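Local structure of flavohemoglobin (Malassezia yamatoensis, 6O0A) at residues E115-Y120 and V146-A151; R101-H106 and R152-L157; P44-D49 and K121-A126. The protein probably detoxifies nitric oxide by oxidising it to nitrate at its heme, fed with electrons from NAD(P)H through FAD, as flavohemoglobins do. All blocks are in the same frame, centred on the assembly; numbering follows the deposited sequence.

How the contacts relate
All three contacts lie in the helical heme domain and share helices in a chain: contact 2 joins helix 96-108 to helix 137-163, contact 1 joins that same helix to 115-131, and contact 3 joins 115-131 to 25-53. Contacts 1 and 2, with centres about 11 Å apart, both touch the porphyrin, and they meet at Y116, whose OH lies 3.0 Å from ND1 of H106, the residue that binds the iron. Contact 3 lies further out: its centre is about 13 Å from that of contact 1, and its L123 side chain comes within about 7 Å of the heme. On the other flank, contact 2 reaches toward the flavin, which touches K105.

Contact 1 of 3, residues E115-Y120 and V146-A151; sequences EYDTVY and VYWLLA. With HEM (protoporphyrin IX containing Fe), chain C.
Y147 faces Y116, V119 and Y120 where 115-120 and 146-151, which lie on the G and H helices of the globin fold, run nearly antiparallel (154°). CG lies anti to the backbone N (chi1 179°), which sends the ring toward the other helix. Beyond CB, which touches F124, atoms CG and CD1 take the edge of the Y120 ring on their face, an edge-to-face pair with planes at 61°. Further out Y147 CE1 rests on CB of Y120 at 3.7 Å, while Y147 CE2 meets the heme vinyl carbon CBB at 3.6 Å. Tyrosine suits this place because its ring packs among apolar neighbours and its hydroxyl still finds a backbone acceptor: Y147 OH donates to Y116 O over 2.7 Å, in the carbonyl plane and on a lone pair. Y116 O also accepts the helical bond from Y120 N (3.0 Å). W148 completes the aromatic cluster, with NE1 over one face of Y120. The length of tyrosine suits Y116, which passes between A151 and the heme and hydrogen-bonds E158 with its OH. Small A151 lets it in, A151 CB being 3.6 Å from Y116 CD2. At the tip of Y147, V119 CG1 packs against OH at 3.3 Å.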
loop_
_atom_site.group_PDB
_atom_site.type_symbol
_atom_site.label_atom_id
_atom_site.label_comp_id
_atom_site.label_asym_id
_atom_site.label_seq_id
_atom_site.Cartn_x
_atom_site.Cartn_y
_atom_site.Cartn_z
ATOM N N GLU A 115 -7.843 -18.789 -6.500
ATOM C CA GLU A 115 -6.435 -18.936 -6.153
ATOM C C GLU A 115 -6.206 -19.092 -4.656
ATOM O O GLU A 115 -5.097 -19.455 -4.255
ATOM C CB GLU A 115 -5.619 -17.764 -6.699
ATOM C CG GLU A 115 -5.703 -17.622 -8.221
ATOM C CD GLU A 115 -4.982 -18.728 -8.987
ATOM O OE1 GLU A 115 -4.468 -19.692 -8.370
ATOM O OE2 GLU A 115 -4.920 -18.626 -10.229
ATOM N N TYR A 116 -7.213 -18.839 -3.816
ATOM C CA TYR A 116 -7.023 -19.121 -2.399
ATOM C C TYR A 116 -6.857 -20.613 -2.166
ATOM O O TYR A 116 -6.193 -21.018 -1.208
ATOM C CB TYR A 116 -8.184 -18.559 -1.583
ATOM C CG TYR A 116 -8.109 -17.046 -1.442
ATOM C CD1 TYR A 116 -8.660 -16.212 -2.406
ATOM C CD2 TYR A 116 -7.474 -16.464 -0.355
ATOM C CE1 TYR A 116 -8.596 -14.825 -2.281
ATOM C CE2 TYR A 116 -7.402 -15.092 -0.215
ATOM C CZ TYR A 116 -7.966 -14.279 -1.183
ATOM O OH TYR A 116 -7.892 -12.914 -1.046
ATOM N N ASP A 117 -7.440 -21.443 -3.039
ATOM C CA ASP A 117 -7.207 -22.885 -2.972
ATOM C C ASP A 117 -5.756 -23.222 -3.302
ATOM O O ASP A 117 -5.166 -24.131 -2.700
ATOM C CB ASP A 117 -8.131 -23.617 -3.945
ATOM C CG ASP A 117 -9.601 -23.482 -3.584
ATOM O OD1 ASP A 117 -9.938 -23.500 -2.384
ATOM O OD2 ASP A 117 -10.430 -23.377 -4.513
ATOM N N THR A 118 -5.175 -22.507 -4.268
ATOM C CA THR A 118 -3.773 -22.705 -4.631
ATOM C C THR A 118 -2.853 -22.399 -3.459
ATOM O O THR A 118 -1.969 -23.194 -3.118
ATOM C CB THR A 118 -3.424 -21.811 -5.820
ATOM O OG1 THR A 118 -4.390 -22.010 -6.863
ATOM C CG2 THR A 118 -2.022 -22.137 -6.330
ATOM N N VAL A 119 -3.042 -21.238 -2.833
ATOM C CA VAL A 119 -2.203 -20.869 -1.704
ATOM C C VAL A 119 -2.398 -21.840 -0.552
ATOM O O VAL A 119 -1.426 -22.242 0.098
ATOM C CB VAL A 119 -2.464 -19.406 -1.304
ATOM C CG1 VAL A 119 -2.016 -19.132 0.124
ATOM C CG2 VAL A 119 -1.699 -18.520 -2.265
ATOM N N TYR A 120 -3.639 -22.279 -0.310
ATOM C CA TYR A 120 -3.851 -23.259 0.751
ATOM C C TYR A 120 -3.012 -24.512 0.504
ATOM O O TYR A 120 -2.321 -24.999 1.404
ATOM C CB TYR A 120 -5.329 -23.640 0.877
ATOM C CG TYR A 120 -5.477 -24.716 1.940
ATOM C CD1 TYR A 120 -5.493 -24.384 3.287
ATOM C CD2 TYR A 120 -5.511 -26.065 1.598
ATOM C CE1 TYR A 120 -5.586 -25.362 4.273
ATOM C CE2 TYR A 120 -5.595 -27.052 2.573
ATOM C CZ TYR A 120 -5.628 -26.696 3.908
ATOM O OH TYR A 120 -5.714 -27.684 4.871
ATOM N N VAL A 146 -8.541 -21.473 10.542
ATOM C CA VAL A 146 -8.043 -20.099 10.568
ATOM C C VAL A 146 -7.826 -19.589 9.149
ATOM O O VAL A 146 -8.276 -18.496 8.791
ATOM C CB VAL A 146 -6.746 -20.014 11.399
ATOM C CG1 VAL A 146 -6.117 -18.617 11.314
ATOM C CG2 VAL A 146 -7.013 -20.385 12.844
ATOM N N TYR A 147 -7.159 -20.390 8.310
ATOM C CA TYR A 147 -6.917 -19.973 6.933
ATOM C C TYR A 147 -8.221 -19.641 6.215
ATOM O O TYR A 147 -8.326 -18.612 5.543
ATOM C CB TYR A 147 -6.157 -21.056 6.156
ATOM C CG TYR A 147 -5.918 -20.649 4.704
ATOM C CD1 TYR A 147 -6.859 -20.916 3.704
ATOM C CD2 TYR A 147 -4.767 -19.959 4.343
ATOM C CE1 TYR A 147 -6.648 -20.518 2.376
ATOM C CE2 TYR A 147 -4.545 -19.561 3.019
ATOM C CZ TYR A 147 -5.494 -19.837 2.049
ATOM O OH TYR A 147 -5.266 -19.433 0.742
ATOM N N TRP A 148 -9.216 -20.525 6.301
ATOM C CA TRP A 148 -10.409 -20.315 5.487
ATOM C C TRP A 148 -11.300 -19.207 6.032
ATOM O O TRP A 148 -12.001 -18.551 5.253
ATOM C CB TRP A 148 -11.175 -21.634 5.321
ATOM C CG TRP A 148 -10.471 -22.483 4.294
ATOM C CD1 TRP A 148 -9.838 -23.675 4.496
ATOM C CD2 TRP A 148 -10.255 -22.144 2.917
ATOM N NE1 TRP A 148 -9.272 -24.115 3.320
ATOM C CE2 TRP A 148 -9.514 -23.191 2.337
ATOM C CE3 TRP A 148 -10.636 -21.061 2.113
ATOM C CZ2 TRP A 148 -9.143 -23.187 0.991
ATOM C CZ3 TRP A 148 -10.268 -21.061 0.779
ATOM C CH2 TRP A 148 -9.527 -22.113 0.234
ATOM N N LEU A 149 -11.280 -18.963 7.343
ATOM C CA LEU A 149 -11.969 -17.790 7.871
ATOM C C LEU A 149 -11.417 -16.522 7.244
ATOM O O LEU A 149 -12.176 -15.629 6.843
ATOM C CB LEU A 149 -11.814 -17.723 9.387
ATOM C CG LEU A 149 -12.684 -18.643 10.230
ATOM C CD1 LEU A 149 -12.256 -18.547 11.679
ATOM C CD2 LEU A 149 -14.135 -18.241 10.067
ATOM N N LEU A 150 -10.092 -16.430 7.164
ATOM C CA LEU A 150 -9.439 -15.254 6.602
ATOM C C LEU A 150 -9.654 -15.177 5.095
ATOM O O LEU A 150 -9.991 -14.116 4.559
ATOM C CB LEU A 150 -7.955 -15.307 6.953
ATOM C CG LEU A 150 -6.947 -14.241 6.531
ATOM C CD1 LEU A 150 -7.425 -12.873 6.937
ATOM C CD2 LEU A 150 -5.637 -14.562 7.211
ATOM N N ALA A 151 -9.469 -16.295 4.393
ATOM C CA ALA A 151 -9.690 -16.307 2.949
ATOM C C ALA A 151 -11.111 -15.887 2.598
ATOM O O ALA A 151 -11.322 -15.105 1.663
ATOM C CB ALA A 151 -9.392 -17.696 2.386
HETATM C CHA HEM C . 0.192 -9.353 -0.778
HETATM C CHB HEM C . -2.062 -11.864 2.744
HETATM C CHC HEM C . -3.836 -14.921 -0.580
HETATM C CHD HEM C . -1.068 -12.816 -3.962
HETATM C C1A HEM C . -0.282 -9.752 0.459
HETATM C C2A HEM C . -0.028 -9.095 1.722
HETATM C C3A HEM C . -0.652 -9.781 2.688
HETATM C C4A HEM C . -1.313 -10.917 2.077
HETATM C CMA HEM C . -0.664 -9.461 4.196
HETATM C CAA HEM C . 0.797 -7.802 1.898
HETATM C CBA HEM C . -0.210 -6.665 1.741
HETATM C CGA HEM C . 0.501 -5.335 1.810
HETATM O O1A HEM C . 1.509 -5.150 1.083
HETATM O O2A HEM C . 0.060 -4.456 2.589
HETATM C C1B HEM C . -2.749 -12.908 2.157
HETATM C C2B HEM C . -3.570 -13.886 2.846
HETATM C C3B HEM C . -4.050 -14.747 1.927
HETATM C C4B HEM C . -3.563 -14.320 0.628
HETATM C CMB HEM C . -3.777 -13.885 4.374
HETATM C CAB HEM C . -4.984 -15.968 2.118
HETATM C CBB HEM C . -5.718 -16.207 3.217
HETATM C C1C HEM C . -3.204 -14.634 -1.773
HETATM C C2C HEM C . -3.353 -15.384 -2.993
HETATM C C3C HEM C . -2.592 -14.807 -3.942
HETATM C C4C HEM C . -1.926 -13.680 -3.328
HETATM C CMC HEM C . -4.283 -16.613 -3.114
HETATM C CAC HEM C . -2.350 -15.217 -5.420
HETATM C CBC HEM C . -2.438 -16.493 -5.841
HETATM C C1D HEM C . -0.502 -11.700 -3.382
HETATM C C2D HEM C . 0.392 -10.784 -4.068
HETATM C C3D HEM C . 0.753 -9.838 -3.204
HETATM C C4D HEM C . 0.097 -10.102 -1.934
HETATM C CMD HEM C . 0.836 -10.934 -5.542
HETATM C CAD HEM C . 1.703 -8.660 -3.512
HETATM C CBD HEM C . 3.020 -8.919 -2.784
HETATM C CGD HEM C . 3.890 -9.898 -3.539
HETATM O O1D HEM C . 4.088 -9.724 -4.772
HETATM O O2D HEM C . 4.413 -10.852 -2.898
HETATM N NA HEM C . -1.072 -10.862 0.715
HETATM N NB HEM C . -2.767 -13.204 0.813
HETATM N NC HEM C . -2.330 -13.589 -2.005
HETATM N ND HEM C . -0.670 -11.249 -2.088
HETATM FE FE HEM C . -1.935 -12.072 -0.681
#

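Contact 2 of 3, residues R101-H106 and R152-L157; sequences RVANKH and RALINL. With HEM (protoporphyrin IX containing Fe), chain C.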
loop_
_atom_site.group_PDB
_atom_site.type_symbol
_atom_site.label_atom_id
_atom_site.label_comp_id
_atom_site.label_asym_id
_atom_site.label_seq_id
_atom_site.Cartn_x
_atom_site.Cartn_y
_atom_site.Cartn_z
ATOM N N ARG A 101 -6.695 -3.278 3.834
ATOM C CA ARG A 101 -5.461 -3.001 3.104
ATOM C C ARG A 101 -5.114 -4.149 2.171
ATOM O O ARG A 101 -4.768 -3.930 1.004
ATOM C CB ARG A 101 -4.314 -2.740 4.080
ATOM C CG ARG A 101 -3.037 -2.249 3.409
ATOM C CD ARG A 101 -1.876 -2.143 4.391
ATOM N NE ARG A 101 -1.494 -3.448 4.924
ATOM C CZ ARG A 101 -1.755 -3.863 6.161
ATOM N NH1 ARG A 101 -2.392 -3.069 7.013
ATOM N NH2 ARG A 101 -1.369 -5.073 6.547
ATOM N N VAL A 102 -5.209 -5.386 2.670
ATOM C CA VAL A 102 -4.860 -6.548 1.862
ATOM C C VAL A 102 -5.837 -6.714 0.704
ATOM O O VAL A 102 -5.429 -6.979 -0.433
ATOM C CB VAL A 102 -4.806 -7.814 2.736
ATOM C CG1 VAL A 102 -4.557 -9.027 1.861
ATOM C CG2 VAL A 102 -3.696 -7.684 3.781
ATOM N N ALA A 103 -7.138 -6.565 0.973
ATOM C CA ALA A 103 -8.137 -6.730 -0.081
ATOM C C ALA A 103 -7.920 -5.735 -1.217
ATOM O O ALA A 103 -8.059 -6.085 -2.396
ATOM C CB ALA A 103 -9.543 -6.563 0.494
ATOM N N ASN A 104 -7.601 -4.483 -0.882
ATOM C CA ASN A 104 -7.380 -3.484 -1.924
ATOM C C ASN A 104 -6.151 -3.821 -2.758
ATOM O O ASN A 104 -6.170 -3.665 -3.986
ATOM C CB ASN A 104 -7.251 -2.094 -1.303
ATOM C CG ASN A 104 -8.610 -1.425 -1.077
ATOM O OD1 ASN A 104 -9.103 -0.676 -1.928
ATOM N ND2 ASN A 104 -9.218 -1.688 0.089
ATOM N N LYS A 105 -5.075 -4.287 -2.116
ATOM C CA LYS A 105 -3.896 -4.723 -2.865
ATOM C C LYS A 105 -4.235 -5.893 -3.779
ATOM O O LYS A 105 -3.867 -5.906 -4.959
ATOM C CB LYS A 105 -2.771 -5.101 -1.902
ATOM C CG LYS A 105 -1.450 -5.451 -2.583
ATOM C CD LYS A 105 -0.877 -4.242 -3.294
ATOM C CE LYS A 105 -0.426 -3.166 -2.304
ATOM N NZ LYS A 105 0.898 -3.494 -1.701
ATOM N N HIS A 106 -4.932 -6.896 -3.239
ATOM C CA HIS A 106 -5.348 -8.049 -4.034
ATOM C C HIS A 106 -6.173 -7.635 -5.240
ATOM O O HIS A 106 -6.004 -8.178 -6.339
ATOM C CB HIS A 106 -6.170 -8.993 -3.170
ATOM C CG HIS A 106 -5.348 -9.840 -2.269
ATOM N ND1 HIS A 106 -5.907 -10.656 -1.311
ATOM C CD2 HIS A 106 -4.008 -10.006 -2.181
ATOM C CE1 HIS A 106 -4.945 -11.296 -0.670
ATOM N NE2 HIS A 106 -3.786 -10.904 -1.171
ATOM N N ARG A 152 -12.104 -16.399 3.328
ATOM C CA ARG A 152 -13.487 -16.051 3.017
ATOM C C ARG A 152 -13.739 -14.563 3.243
ATOM O O ARG A 152 -14.434 -13.919 2.449
ATOM C CB ARG A 152 -14.459 -16.899 3.849
ATOM C CG ARG A 152 -14.474 -18.379 3.456
ATOM C CD ARG A 152 -15.571 -19.145 4.185
ATOM N NE ARG A 152 -15.204 -20.535 4.453
ATOM C CZ ARG A 152 -14.924 -21.014 5.663
ATOM N NH1 ARG A 152 -14.607 -22.294 5.813
ATOM N NH2 ARG A 152 -14.969 -20.216 6.724
ATOM N N ALA A 153 -13.180 -14.003 4.322
ATOM C CA ALA A 153 -13.335 -12.577 4.596
ATOM C C ALA A 153 -12.725 -11.734 3.477
ATOM O O ALA A 153 -13.346 -10.781 2.994
ATOM C CB ALA A 153 -12.692 -12.237 5.939
ATOM N N LEU A 154 -11.513 -12.084 3.045
ATOM C CA LEU A 154 -10.854 -11.343 1.969
ATOM C C LEU A 154 -11.607 -11.479 0.650
ATOM O O LEU A 154 -11.792 -10.491 -0.071
ATOM C CB LEU A 154 -9.415 -11.831 1.809
ATOM C CG LEU A 154 -8.445 -11.445 2.925
ATOM C CD1 LEU A 154 -7.098 -12.145 2.730
ATOM C CD2 LEU A 154 -8.287 -9.917 2.967
ATOM N N ILE A 155 -12.044 -12.695 0.318
ATOM C CA ILE A 155 -12.809 -12.919 -0.907
ATOM C C ILE A 155 -14.062 -12.047 -0.930
ATOM O O ILE A 155 -14.396 -11.434 -1.956
ATOM C CB ILE A 155 -13.145 -14.420 -1.041
ATOM C CG1 ILE A 155 -11.899 -15.192 -1.476
ATOM C CG2 ILE A 155 -14.307 -14.639 -2.000
ATOM C CD1 ILE A 155 -11.975 -16.695 -1.224
ATOM N N ASN A 156 -14.765 -11.965 0.204
ATOM C CA ASN A 156 -15.965 -11.140 0.279
ATOM C C ASN A 156 -15.644 -9.667 0.069
ATOM O O ASN A 156 -16.363 -8.966 -0.654
ATOM C CB ASN A 156 -16.662 -11.349 1.621
ATOM C CG ASN A 156 -17.364 -12.694 1.697
ATOM O OD1 ASN A 156 -17.631 -13.317 0.668
ATOM N ND2 ASN A 156 -17.673 -13.145 2.912
ATOM N N LEU A 157 -14.568 -9.180 0.693
ATOM C CA LEU A 157 -14.174 -7.787 0.499
ATOM C C LEU A 157 -13.772 -7.525 -0.945
ATOM O O LEU A 157 -14.133 -6.493 -1.523
ATOM C CB LEU A 157 -13.023 -7.424 1.442
ATOM C CG LEU A 157 -13.354 -7.338 2.934
ATOM C CD1 LEU A 157 -12.102 -7.123 3.769
ATOM C CD2 LEU A 157 -14.360 -6.222 3.189
HETATM C CHA HEM C . 0.192 -9.353 -0.778
HETATM C CHB HEM C . -2.062 -11.864 2.744
HETATM C CHC HEM C . -3.836 -14.921 -0.580
HETATM C CHD HEM C . -1.068 -12.816 -3.962
HETATM C C1A HEM C . -0.282 -9.752 0.459
HETATM C C2A HEM C . -0.028 -9.095 1.722
HETATM C C3A HEM C . -0.652 -9.781 2.688
HETATM C C4A HEM C . -1.313 -10.917 2.077
HETATM C CMA HEM C . -0.664 -9.461 4.196
HETATM C CAA HEM C . 0.797 -7.802 1.898
HETATM C CBA HEM C . -0.210 -6.665 1.741
HETATM C CGA HEM C . 0.501 -5.335 1.810
HETATM O O1A HEM C . 1.509 -5.150 1.083
HETATM O O2A HEM C . 0.060 -4.456 2.589
HETATM C C1B HEM C . -2.749 -12.908 2.157
HETATM C C2B HEM C . -3.570 -13.886 2.846
HETATM C C3B HEM C . -4.050 -14.747 1.927
HETATM C C4B HEM C . -3.563 -14.320 0.628
HETATM C CMB HEM C . -3.777 -13.885 4.374
HETATM C CAB HEM C . -4.984 -15.968 2.118
HETATM C CBB HEM C . -5.718 -16.207 3.217
HETATM C C1C HEM C . -3.204 -14.634 -1.773
HETATM C C2C HEM C . -3.353 -15.384 -2.993
HETATM C C3C HEM C . -2.592 -14.807 -3.942
HETATM C C4C HEM C . -1.926 -13.680 -3.328
HETATM C CMC HEM C . -4.283 -16.613 -3.114
HETATM C CAC HEM C . -2.350 -15.217 -5.420
HETATM C CBC HEM C . -2.438 -16.493 -5.841
HETATM C C1D HEM C . -0.502 -11.700 -3.382
HETATM C C2D HEM C . 0.392 -10.784 -4.068
HETATM C C3D HEM C . 0.753 -9.838 -3.204
HETATM C C4D HEM C . 0.097 -10.102 -1.934
HETATM C CMD HEM C . 0.836 -10.934 -5.542
HETATM C CAD HEM C . 1.703 -8.660 -3.512
HETATM C CBD HEM C . 3.020 -8.919 -2.784
HETATM C CGD HEM C . 3.890 -9.898 -3.539
HETATM O O1D HEM C . 4.088 -9.724 -4.772
HETATM O O2D HEM C . 4.413 -10.852 -2.898
HETATM N NA HEM C . -1.072 -10.862 0.715
HETATM N NB HEM C . -2.767 -13.204 0.813
HETATM N NC HEM C . -2.330 -13.589 -2.005
HETATM N ND HEM C . -0.670 -11.249 -2.088
HETATM FE FE HEM C . -1.935 -12.072 -0.681
#
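A103 and L154 bring their CA atoms to 5.7 Å where helices 101-106 and 152-157 cross at -57°, their axes 9.2 Å apart. Alanine permits this closeness: the short CB of A103 touches CB of L157 at 3.7 Å. L154 divides its two methyls. CD2 turns to V102 CG1 and the backbone of A103, whereas CD1 of L154 lies 4.1 Å from CE1 of H106 and also packs on the porphyrin at C2B. A branched, apolar leucine can thus fill the corner between helix, imidazole and macrocycle. V102 does similar work from the other helix: CG1 sits over one face of the H106 ring, towards its rim, and V102 CG2 meets the heme methyl CMA at 3.5 Å. H106 binds the iron through NE2 at 2.2 Å, while its ND1 is hydrogen-bonded to E158, which fixes the ring at both nitrogens. One heme propionate is held by R101 and, more weakly, by K105 a helical turn later. R101, bent at chi3 (65°), presents the edge of its guanidinium, and R101 NE bonds to heme O2A at 3.0 Å; K105 curls its chain to reach O1A with NZ in a weak bond, and also touches FAD. H106, with L154 and V102 packed beside it, belongs to the proximal heme site of a globin, with the histidine–glutamate pair, joined by nearby Y116, that is characteristic of flavohemoglobins.

Contact 3 of 3, residues P44-D49 and K121-A126; sequences PVFYGD and KYLFGA
D49 OD2 has two partners, a salt bridge to K129 and a water that donates to it at 2.7 Å. The same water gives its second hydrogen to Y122 O (2.8 Å), a carbonyl that already accepts from A126 N, and so ties helix 25-53 to helix 115-131. The rest of the contact is apolar, 44-49 and 121-126 crossing at 134°, probably the B-G crossing of the globin fold. F46 is its wedge. With chi1 at 149°, short of fully anti, its ring lies against the backbone of the other helix, and CD1 of F46 is 3.3 Å from L123 N. L123 CB sits over one face of the F46 ring, toward its rim, in a CH-pi contact 22° off the ring normal. A126 offers only a methyl, which fits under the F46 backbone with A126 CB 3.5 Å from F46 N, and V45 CG1 closes over its side. CD1 of Y122 touches CB of D49 at 3.9 Å. The small A126 and the flat F46 ring are consistent with axes only 8.1 Å apart. The chemistry implies a largely apolar interface with one polar link, in which the partly exposed carboxylate of D49 meets a lysine and, through the water, a carbonyl of the other helix.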
loop_
_atom_site.group_PDB
_atom_site.type_symbol
_atom_site.label_atom_id
_atom_site.label_comp_id
_atom_site.label_asym_id
_atom_site.label_seq_id
_atom_site.Cartn_x
_atom_site.Cartn_y
_atom_site.Cartn_z
ATOM N N PRO A 44 9.586 -19.438 2.365
ATOM C CA PRO A 44 10.285 -19.641 1.093
ATOM C C PRO A 44 9.986 -20.987 0.494
ATOM O O PRO A 44 10.026 -21.138 -0.733
ATOM C CB PRO A 44 11.768 -19.511 1.475
ATOM C CG PRO A 44 11.766 -18.907 2.833
ATOM C CD PRO A 44 10.542 -19.401 3.486
ATOM N N VAL A 45 9.675 -21.976 1.333
ATOM C CA VAL A 45 9.327 -23.284 0.807
ATOM C C VAL A 45 7.947 -23.241 0.168
ATOM O O VAL A 45 7.735 -23.776 -0.926
ATOM C CB VAL A 45 9.414 -24.346 1.915
ATOM C CG1 VAL A 45 9.025 -25.700 1.354
ATOM C CG2 VAL A 45 10.820 -24.378 2.495
ATOM N N PHE A 46 6.988 -22.605 0.844
ATOM C CA PHE A 46 5.663 -22.414 0.274
ATOM C C PHE A 46 5.742 -21.757 -1.105
ATOM O O PHE A 46 5.210 -22.284 -2.094
ATOM C CB PHE A 46 4.842 -21.598 1.283
ATOM C CG PHE A 46 3.801 -20.696 0.678
ATOM C CD1 PHE A 46 2.832 -21.175 -0.182
ATOM C CD2 PHE A 46 3.773 -19.354 1.039
ATOM C CE1 PHE A 46 1.874 -20.330 -0.708
ATOM C CE2 PHE A 46 2.806 -18.507 0.525
ATOM C CZ PHE A 46 1.862 -19.002 -0.349
ATOM N N TYR A 47 6.439 -20.620 -1.204
ATOM C CA TYR A 47 6.513 -19.923 -2.484
ATOM C C TYR A 47 7.310 -20.714 -3.510
ATOM O O TYR A 47 6.941 -20.752 -4.690
ATOM C CB TYR A 47 7.121 -18.532 -2.301
ATOM C CG TYR A 47 6.124 -17.532 -1.776
ATOM C CD1 TYR A 47 5.041 -17.124 -2.556
ATOM C CD2 TYR A 47 6.252 -17.000 -0.498
ATOM C CE1 TYR A 47 4.115 -16.212 -2.068
ATOM C CE2 TYR A 47 5.331 -16.091 -0.009
ATOM C CZ TYR A 47 4.268 -15.700 -0.803
ATOM O OH TYR A 47 3.356 -14.784 -0.314
ATOM N N GLY A 48 8.406 -21.342 -3.085
ATOM C CA GLY A 48 9.169 -22.165 -4.013
ATOM C C GLY A 48 8.322 -23.255 -4.646
ATOM O O GLY A 48 8.338 -23.442 -5.870
ATOM N N ASP A 49 7.561 -23.974 -3.818
ATOM C CA ASP A 49 6.672 -25.024 -4.312
ATOM C C ASP A 49 5.586 -24.446 -5.209
ATOM O O ASP A 49 5.323 -24.964 -6.302
ATOM C CB ASP A 49 6.026 -25.768 -3.134
ATOM C CG ASP A 49 7.015 -26.608 -2.344
ATOM O OD1 ASP A 49 8.152 -26.824 -2.817
ATOM O OD2 ASP A 49 6.645 -27.056 -1.238
ATOM N N LYS A 121 -3.061 -25.032 -0.719
ATOM C CA LYS A 121 -2.365 -26.275 -1.038
ATOM C C LYS A 121 -0.871 -26.162 -0.763
ATOM O O LYS A 121 -0.292 -26.990 -0.049
ATOM C CB LYS A 121 -2.613 -26.632 -2.503
ATOM C CG LYS A 121 -1.827 -27.834 -2.941
ATOM C CD LYS A 121 -2.095 -28.190 -4.381
ATOM C CE LYS A 121 -1.329 -29.463 -4.740
ATOM N NZ LYS A 121 -1.669 -29.950 -6.104
ATOM N N TYR A 122 -0.221 -25.141 -1.321
ATOM C CA TYR A 122 1.231 -25.058 -1.186
ATOM C C TYR A 122 1.652 -24.551 0.181
ATOM O O TYR A 122 2.689 -24.984 0.695
ATOM C CB TYR A 122 1.811 -24.202 -2.318
ATOM C CG TYR A 122 1.554 -24.923 -3.616
ATOM C CD1 TYR A 122 2.231 -26.099 -3.902
ATOM C CD2 TYR A 122 0.552 -24.511 -4.479
ATOM C CE1 TYR A 122 1.963 -26.810 -5.050
ATOM C CE2 TYR A 122 0.277 -25.219 -5.627
ATOM C CZ TYR A 122 0.989 -26.364 -5.904
ATOM O OH TYR A 122 0.717 -27.092 -7.039
ATOM N N LEU A 123 0.866 -23.672 0.802
ATOM C CA LEU A 123 1.215 -23.230 2.146
ATOM C C LEU A 123 1.157 -24.395 3.123
ATOM O O LEU A 123 2.085 -24.610 3.911
ATOM C CB LEU A 123 0.292 -22.094 2.602
ATOM C CG LEU A 123 0.559 -21.602 4.018
ATOM C CD1 LEU A 123 2.000 -21.111 4.123
ATOM C CD2 LEU A 123 -0.398 -20.466 4.352
ATOM N N PHE A 124 0.074 -25.168 3.087
ATOM C CA PHE A 124 -0.051 -26.234 4.064
ATOM C C PHE A 124 0.832 -27.421 3.723
ATOM O O PHE A 124 1.247 -28.140 4.638
ATOM C CB PHE A 124 -1.529 -26.600 4.224
ATOM C CG PHE A 124 -2.233 -25.698 5.210
ATOM C CD1 PHE A 124 -2.472 -24.367 4.894
ATOM C CD2 PHE A 124 -2.586 -26.160 6.473
ATOM C CE1 PHE A 124 -3.084 -23.509 5.811
ATOM C CE2 PHE A 124 -3.201 -25.307 7.397
ATOM C CZ PHE A 124 -3.451 -23.987 7.061
ATOM N N GLY A 125 1.185 -27.597 2.449
ATOM C CA GLY A 125 2.232 -28.552 2.118
ATOM C C GLY A 125 3.568 -28.171 2.735
ATOM O O GLY A 125 4.326 -29.031 3.197
ATOM N N ALA A 126 3.884 -26.876 2.738
ATOM C CA ALA A 126 5.142 -26.424 3.332
ATOM C C ALA A 126 5.110 -26.546 4.849
ATOM O O ALA A 126 6.132 -26.853 5.474
ATOM C CB ALA A 126 5.440 -24.979 2.917
HETATM O O HOH W 1 4.019 -27.025 -0.742
#